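PDB 3TTG: putative aminomethyltransferase, which probably binds folate and may transfer one-carbon units, like the aminomethyltransferase of the glycine cleavage system. Local coordinates for residues G37-E51 with A126-L140. Numbering follows the deposited sequence.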
loop_
_atom_site.group_PDB
_atom_site.type_symbol
_atom_site.label_atom_id
_atom_site.label_comp_id
_atom_site.label_asym_id
_atom_site.label_seq_id
_atom_site.Cartn_x
_atom_site.Cartn_y
_atom_site.Cartn_z
ATOM N N GLY A 37 1.963 -9.250 13.703
ATOM C CA GLY A 37 1.668 -10.266 12.726
ATOM C C GLY A 37 2.850 -10.386 11.812
ATOM O O GLY A 37 3.486 -9.389 11.470
ATOM N N LEU A 38 3.095 -11.594 11.371
ATOM C CA LEU A 38 4.171 -11.969 10.449
ATOM C C LEU A 38 3.547 -12.568 9.199
ATOM O O LEU A 38 2.632 -13.403 9.307
ATOM C CB LEU A 38 5.034 -12.979 11.216
ATOM C CG LEU A 38 6.152 -13.667 10.517
ATOM C CD1 LEU A 38 7.149 -12.679 9.977
ATOM C CD2 LEU A 38 6.823 -14.593 11.445
ATOM N N PHE A 39 4.010 -12.133 7.998
ATOM C CA PHE A 39 3.488 -12.600 6.727
ATOM C C PHE A 39 4.595 -12.845 5.724
ATOM O O PHE A 39 5.438 -11.966 5.516
ATOM C CB PHE A 39 2.481 -11.570 6.164
ATOM C CG PHE A 39 1.911 -11.953 4.820
ATOM C CD1 PHE A 39 1.125 -13.094 4.678
ATOM C CD2 PHE A 39 2.141 -11.164 3.696
ATOM C CE1 PHE A 39 0.586 -13.438 3.443
ATOM C CE2 PHE A 39 1.596 -11.508 2.463
ATOM C CZ PHE A 39 0.849 -12.655 2.330
ATOM N N TYR A 40 4.540 -13.995 5.012
ATOM C CA TYR A 40 5.506 -14.339 3.968
ATOM C C TYR A 40 4.831 -14.259 2.612
ATOM O O TYR A 40 4.139 -15.185 2.232
ATOM C CB TYR A 40 6.092 -15.724 4.199
ATOM C CG TYR A 40 6.945 -15.801 5.437
ATOM C CD1 TYR A 40 8.309 -15.571 5.378
ATOM C CD2 TYR A 40 6.396 -16.148 6.659
ATOM C CE1 TYR A 40 9.110 -15.688 6.513
ATOM C CE2 TYR A 40 7.181 -16.268 7.798
ATOM C CZ TYR A 40 8.534 -16.017 7.729
ATOM O OH TYR A 40 9.283 -16.076 8.874
ATOM N N PRO A 41 4.933 -13.151 1.884
ATOM C CA PRO A 41 4.226 -13.077 0.581
ATOM C C PRO A 41 4.723 -14.090 -0.426
ATOM O O PRO A 41 5.917 -14.390 -0.470
ATOM C CB PRO A 41 4.505 -11.638 0.101
ATOM C CG PRO A 41 5.653 -11.218 0.824
ATOM C CD PRO A 41 5.722 -11.924 2.127
ATOM N N SER A 42 3.798 -14.631 -1.204
ATOM C CA SER A 42 4.066 -15.594 -2.254
ATOM C C SER A 42 4.830 -14.906 -3.385
ATOM O O SER A 42 5.723 -15.485 -4.004
ATOM C CB SER A 42 2.743 -16.189 -2.763
ATOM O OG SER A 42 3.002 -17.053 -3.856
ATOM N N VAL A 43 4.497 -13.639 -3.621
ATOM C CA VAL A 43 5.190 -12.824 -4.604
ATOM C C VAL A 43 5.557 -11.529 -3.894
ATOM O O VAL A 43 4.680 -10.778 -3.479
ATOM C CB VAL A 43 4.331 -12.584 -5.880
ATOM C CG1 VAL A 43 5.127 -11.773 -6.904
ATOM C CG2 VAL A 43 3.869 -13.936 -6.503
ATOM N N SER A 44 6.818 -11.271 -3.741
ATOM C CA SER A 44 7.243 -10.032 -3.101
ATOM C C SER A 44 7.170 -8.829 -4.041
ATOM O O SER A 44 7.076 -8.990 -5.260
ATOM C CB SER A 44 8.694 -10.172 -2.672
ATOM O OG SER A 44 9.469 -10.342 -3.837
ATOM N N ARG A 45 7.284 -7.609 -3.476
ATOM C CA ARG A 45 7.567 -6.490 -4.335
ATOM C C ARG A 45 8.954 -6.718 -5.014
ATOM O O ARG A 45 9.946 -7.142 -4.377
ATOM C CB ARG A 45 7.608 -5.183 -3.582
ATOM C CG ARG A 45 6.249 -4.660 -3.157
ATOM C CD ARG A 45 6.302 -3.234 -2.650
ATOM N NE ARG A 45 4.957 -2.718 -2.422
ATOM C CZ ARG A 45 4.298 -1.777 -3.112
ATOM N NH1 ARG A 45 4.884 -1.130 -4.113
ATOM N NH2 ARG A 45 3.063 -1.442 -2.769
ATOM N N PRO A 46 9.080 -6.388 -6.296
ATOM C CA PRO A 46 10.424 -6.381 -6.921
ATOM C C PRO A 46 11.364 -5.363 -6.269
ATOM O O PRO A 46 10.928 -4.426 -5.616
ATOM C CB PRO A 46 10.147 -5.966 -8.398
ATOM C CG PRO A 46 8.679 -6.185 -8.583
ATOM C CD PRO A 46 8.036 -5.928 -7.235
ATOM N N SER A 47 12.663 -5.579 -6.429
ATOM C CA SER A 47 13.774 -4.767 -5.895
ATOM C C SER A 47 14.497 -4.162 -7.037
ATOM O O SER A 47 15.337 -4.836 -7.622
ATOM C CB SER A 47 14.731 -5.673 -5.094
ATOM O OG SER A 47 14.193 -5.945 -3.829
ATOM N N ILE A 48 14.176 -2.924 -7.402
ATOM C CA ILE A 48 14.757 -2.287 -8.588
ATOM C C ILE A 48 15.702 -1.217 -8.190
ATOM O O ILE A 48 15.338 -0.329 -7.414
ATOM C CB ILE A 48 13.649 -1.682 -9.485
ATOM C CG1 ILE A 48 12.532 -2.669 -9.822
ATOM C CG2 ILE A 48 14.253 -1.072 -10.763
ATOM C CD1 ILE A 48 13.037 -4.012 -10.544
ATOM N N PHE A 49 16.912 -1.250 -8.723
ATOM C CA PHE A 49 17.895 -0.209 -8.362
ATOM C C PHE A 49 18.210 0.668 -9.542
ATOM O O PHE A 49 18.259 0.196 -10.686
ATOM C CB PHE A 49 19.159 -0.842 -7.790
ATOM C CG PHE A 49 18.879 -1.437 -6.415
ATOM C CD1 PHE A 49 19.058 -0.682 -5.265
ATOM C CD2 PHE A 49 18.204 -2.639 -6.290
ATOM C CE1 PHE A 49 18.757 -1.214 -4.008
ATOM C CE2 PHE A 49 17.896 -3.167 -5.029
ATOM C CZ PHE A 49 18.146 -2.443 -3.905
ATOM N N VAL A 50 18.407 1.964 -9.268
ATOM C CA VAL A 50 18.767 2.939 -10.283
ATOM C C VAL A 50 20.082 3.620 -9.865
ATOM O O VAL A 50 20.178 4.244 -8.800
ATOM C CB VAL A 50 17.668 3.967 -10.573
ATOM C CG1 VAL A 50 18.055 4.836 -11.779
ATOM C CG2 VAL A 50 16.337 3.268 -10.813
ATOM N N GLU A 51 21.064 3.545 -10.736
ATOM C CA GLU A 51 22.363 4.155 -10.516
ATOM C C GLU A 51 22.728 5.056 -11.650
ATOM O O GLU A 51 22.047 5.068 -12.685
ATOM C CB GLU A 51 23.396 3.036 -10.347
ATOM C CG GLU A 51 23.831 2.356 -11.623
ATOM C CD GLU A 51 24.739 1.147 -11.417
ATOM O OE1 GLU A 51 25.607 0.917 -12.290
ATOM O OE2 GLU A 51 24.596 0.442 -10.387
ATOM N N ALA A 126 21.981 7.063 -16.466
ATOM C CA ALA A 126 21.288 6.271 -15.458
ATOM C C ALA A 126 21.229 4.842 -15.966
ATOM O O ALA A 126 21.169 4.636 -17.163
ATOM C CB ALA A 126 19.892 6.822 -15.163
ATOM N N LYS A 127 21.252 3.878 -15.077
ATOM C CA LYS A 127 21.197 2.464 -15.403
ATOM C C LYS A 127 20.237 1.793 -14.420
ATOM O O LYS A 127 20.256 2.121 -13.251
ATOM C CB LYS A 127 22.638 1.842 -15.320
ATOM C CG LYS A 127 22.746 0.310 -15.119
ATOM C CD LYS A 127 22.371 -0.513 -16.370
ATOM C CE LYS A 127 22.767 -1.993 -16.314
ATOM N NZ LYS A 127 21.794 -2.874 -15.594
ATOM N N ILE A 128 19.414 0.869 -14.899
ATOM C CA ILE A 128 18.432 0.171 -14.076
ATOM C C ILE A 128 18.860 -1.273 -13.897
ATOM O O ILE A 128 19.253 -1.905 -14.869
ATOM C CB ILE A 128 17.015 0.268 -14.722
ATOM C CG1 ILE A 128 16.570 1.738 -14.838
ATOM C CG2 ILE A 128 15.991 -0.545 -13.900
ATOM C CD1 ILE A 128 15.697 1.957 -15.996
ATOM N N THR A 129 18.748 -1.804 -12.681
ATOM C CA THR A 129 19.094 -3.214 -12.360
ATOM C C THR A 129 17.998 -3.834 -11.544
ATOM O O THR A 129 17.555 -3.242 -10.573
ATOM C CB THR A 129 20.413 -3.322 -11.593
ATOM O OG1 THR A 129 21.425 -2.631 -12.346
ATOM C CG2 THR A 129 20.840 -4.796 -11.364
ATOM N N ASP A 130 17.543 -5.009 -11.955
ATOM C CA ASP A 130 16.536 -5.746 -11.253
ATOM C C ASP A 130 17.240 -6.789 -10.329
ATOM O O ASP A 130 17.853 -7.754 -10.812
ATOM C CB ASP A 130 15.616 -6.389 -12.301
ATOM C CG ASP A 130 14.466 -7.141 -11.696
ATOM O OD1 ASP A 130 14.470 -7.343 -10.448
ATOM O OD2 ASP A 130 13.595 -7.584 -12.460
HETATM N N MSE A 131 17.179 -6.559 -9.016
HETATM C CA MSE A 131 17.830 -7.407 -8.020
HETATM C C MSE A 131 16.829 -8.305 -7.286
HETATM O O MSE A 131 17.141 -8.871 -6.254
HETATM C CB MSE A 131 18.491 -6.494 -7.013
HETATM C CG MSE A 131 19.475 -5.517 -7.659
HETATM SE SE MSE A 131 21.105 -6.361 -7.894
HETATM C CE MSE A 131 21.709 -5.928 -6.110
ATOM N N SER A 132 15.644 -8.455 -7.832
ATOM C CA SER A 132 14.565 -9.140 -7.153
ATOM C C SER A 132 14.840 -10.575 -6.789
ATOM O O SER A 132 14.345 -11.026 -5.782
ATOM C CB SER A 132 13.306 -9.099 -8.011
ATOM O OG SER A 132 12.941 -7.762 -8.223
ATOM N N ASP A 133 15.587 -11.319 -7.608
ATOM C CA ASP A 133 15.857 -12.720 -7.269
ATOM C C ASP A 133 16.883 -12.850 -6.116
ATOM O O ASP A 133 17.042 -13.950 -5.593
ATOM C CB ASP A 133 16.334 -13.488 -8.512
ATOM C CG ASP A 133 15.308 -13.508 -9.636
ATOM O OD1 ASP A 133 14.111 -13.587 -9.338
ATOM O OD2 ASP A 133 15.698 -13.305 -10.790
ATOM N N HIS A 134 17.533 -11.750 -5.677
ATOM C CA HIS A 134 18.531 -11.835 -4.590
ATOM C C HIS A 134 17.886 -11.844 -3.200
ATOM O O HIS A 134 18.578 -12.162 -2.235
ATOM C CB HIS A 134 19.517 -10.630 -4.663
ATOM C CG HIS A 134 20.289 -10.580 -5.945
ATOM N ND1 HIS A 134 21.445 -9.821 -6.060
ATOM C CD2 HIS A 134 20.146 -11.317 -7.074
ATOM C CE1 HIS A 134 21.913 -10.061 -7.280
ATOM N NE2 HIS A 134 21.163 -10.959 -7.921
ATOM N N PHE A 135 16.594 -11.478 -3.078
ATOM C CA PHE A 135 15.952 -11.322 -1.769
ATOM C C PHE A 135 14.615 -12.019 -1.635
ATOM O O PHE A 135 13.870 -12.076 -2.605
ATOM C CB PHE A 135 15.700 -9.831 -1.537
ATOM C CG PHE A 135 16.937 -8.979 -1.721
ATOM C CD1 PHE A 135 17.980 -9.024 -0.795
ATOM C CD2 PHE A 135 17.075 -8.152 -2.829
ATOM C CE1 PHE A 135 19.131 -8.272 -0.986
ATOM C CE2 PHE A 135 18.252 -7.423 -3.037
ATOM C CZ PHE A 135 19.273 -7.501 -2.135
ATOM N N ARG A 136 14.310 -12.502 -0.430
ATOM C CA ARG A 136 12.988 -13.006 -0.012
ATOM C C ARG A 136 12.343 -11.895 0.874
ATOM O O ARG A 136 13.013 -11.380 1.772
ATOM C CB ARG A 136 13.136 -14.324 0.765
ATOM C CG ARG A 136 13.506 -15.582 -0.071
ATOM C CD ARG A 136 12.412 -16.022 -1.049
ATOM N NE ARG A 136 11.105 -16.060 -0.388
ATOM C CZ ARG A 136 10.581 -17.096 0.259
ATOM N NH1 ARG A 136 11.219 -18.265 0.301
ATOM N NH2 ARG A 136 9.393 -16.988 0.829
ATOM N N GLU A 137 11.064 -11.552 0.662
ATOM C CA GLU A 137 10.371 -10.555 1.475
ATOM C C GLU A 137 9.643 -11.226 2.679
ATOM O O GLU A 137 9.082 -12.321 2.564
ATOM C CB GLU A 137 9.401 -9.729 0.633
ATOM C CG GLU A 137 8.901 -8.475 1.339
ATOM C CD GLU A 137 7.941 -7.575 0.567
ATOM O OE1 GLU A 137 7.559 -7.917 -0.573
ATOM O OE2 GLU A 137 7.458 -6.590 1.167
ATOM N N ILE A 138 9.787 -10.636 3.851
ATOM C CA ILE A 138 9.055 -11.037 5.069
ATOM C C ILE A 138 8.423 -9.779 5.539
ATOM O O ILE A 138 9.127 -8.773 5.664
ATOM C CB ILE A 138 9.931 -11.654 6.193
ATOM C CG1 ILE A 138 10.846 -12.764 5.690
ATOM C CG2 ILE A 138 9.061 -12.094 7.378
ATOM C CD1 ILE A 138 11.853 -13.342 6.745
ATOM N N ARG A 139 7.135 -9.813 5.866
ATOM C CA ARG A 139 6.460 -8.611 6.353
ATOM C C ARG A 139 6.049 -8.721 7.793
ATOM O O ARG A 139 5.557 -9.777 8.256
ATOM C CB ARG A 139 5.238 -8.302 5.529
ATOM C CG ARG A 139 5.620 -7.994 4.124
ATOM C CD ARG A 139 4.485 -7.506 3.317
ATOM N NE ARG A 139 4.880 -7.460 1.903
ATOM C CZ ARG A 139 4.054 -7.587 0.861
ATOM N NH1 ARG A 139 2.749 -7.662 1.046
ATOM N NH2 ARG A 139 4.536 -7.625 -0.382
ATOM N N LEU A 140 6.165 -7.562 8.498
ATOM C CA LEU A 140 5.765 -7.439 9.884
ATOM C C LEU A 140 4.703 -6.369 9.987
ATOM O O LEU A 140 4.846 -5.343 9.328
ATOM C CB LEU A 140 6.961 -7.054 10.769
ATOM C CG LEU A 140 8.026 -8.126 11.049
ATOM C CD1 LEU A 140 9.237 -7.457 11.737
ATOM C CD2 LEU A 140 7.468 -9.242 11.879
HETATM O O HOH W 1 8.142 -14.432 1.166
HETATM O O HOH W 2 12.132 -11.123 -4.274
#
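K127 opens an antiparallel ladder with E51: each backbone NH bonds the other's carbonyl, and K127 CB packs on E51 CG. I128 lays CG2 against I48 CG2 at 3.6 Å. T129 and F49 form the next hydrogen-bonded pair; F49 N to T129 O is almost straight (177°). I48 CD1 rests against the D130 carboxylate, 3.6 Å from D130 CG. D130 OD1 accepts from S132 N in an Asx turn and also accepts a hydrogen bond from S132 OG. That hydroxyl, fixed this way, accepts from S47 N (2.8 Å). M131, a selenomethionine, brings CG to F49 CD2 at 3.4 Å, the two side chains crossing at about a right angle. Across the short 3-10 segment 132-134, one water joins the carbonyls of S132 and F135 to S44 OG.

E137 reaches across extended, CG anti to the backbone N (chi1 -166°). Its OE1 takes R45 N (2.9 Å) and, from the opposite face of the carboxylate, R139 NH2. R139 NE holds OE2 in a salt bridge. Replacing E137 by alanine would probably leave R45 N without this acceptor and the R139 guanidinium without its close charge partner, though R139 NH1 would keep Y221 OH. I138 CG2 lies over the Y40 ring face, 4.1 Å from the centroid. R139 pairs with F39 through two backbone bonds, and P41 CG sits over one face of its guanidinium.

The two segments thus run side by side through two sheets of the folate-binding domain. Strand 48-51 lies between 127-130 and 99-103. Strand 135-141 lies between 37-39 and 187-193, with helix 197-211 against L38, Y40 and I138.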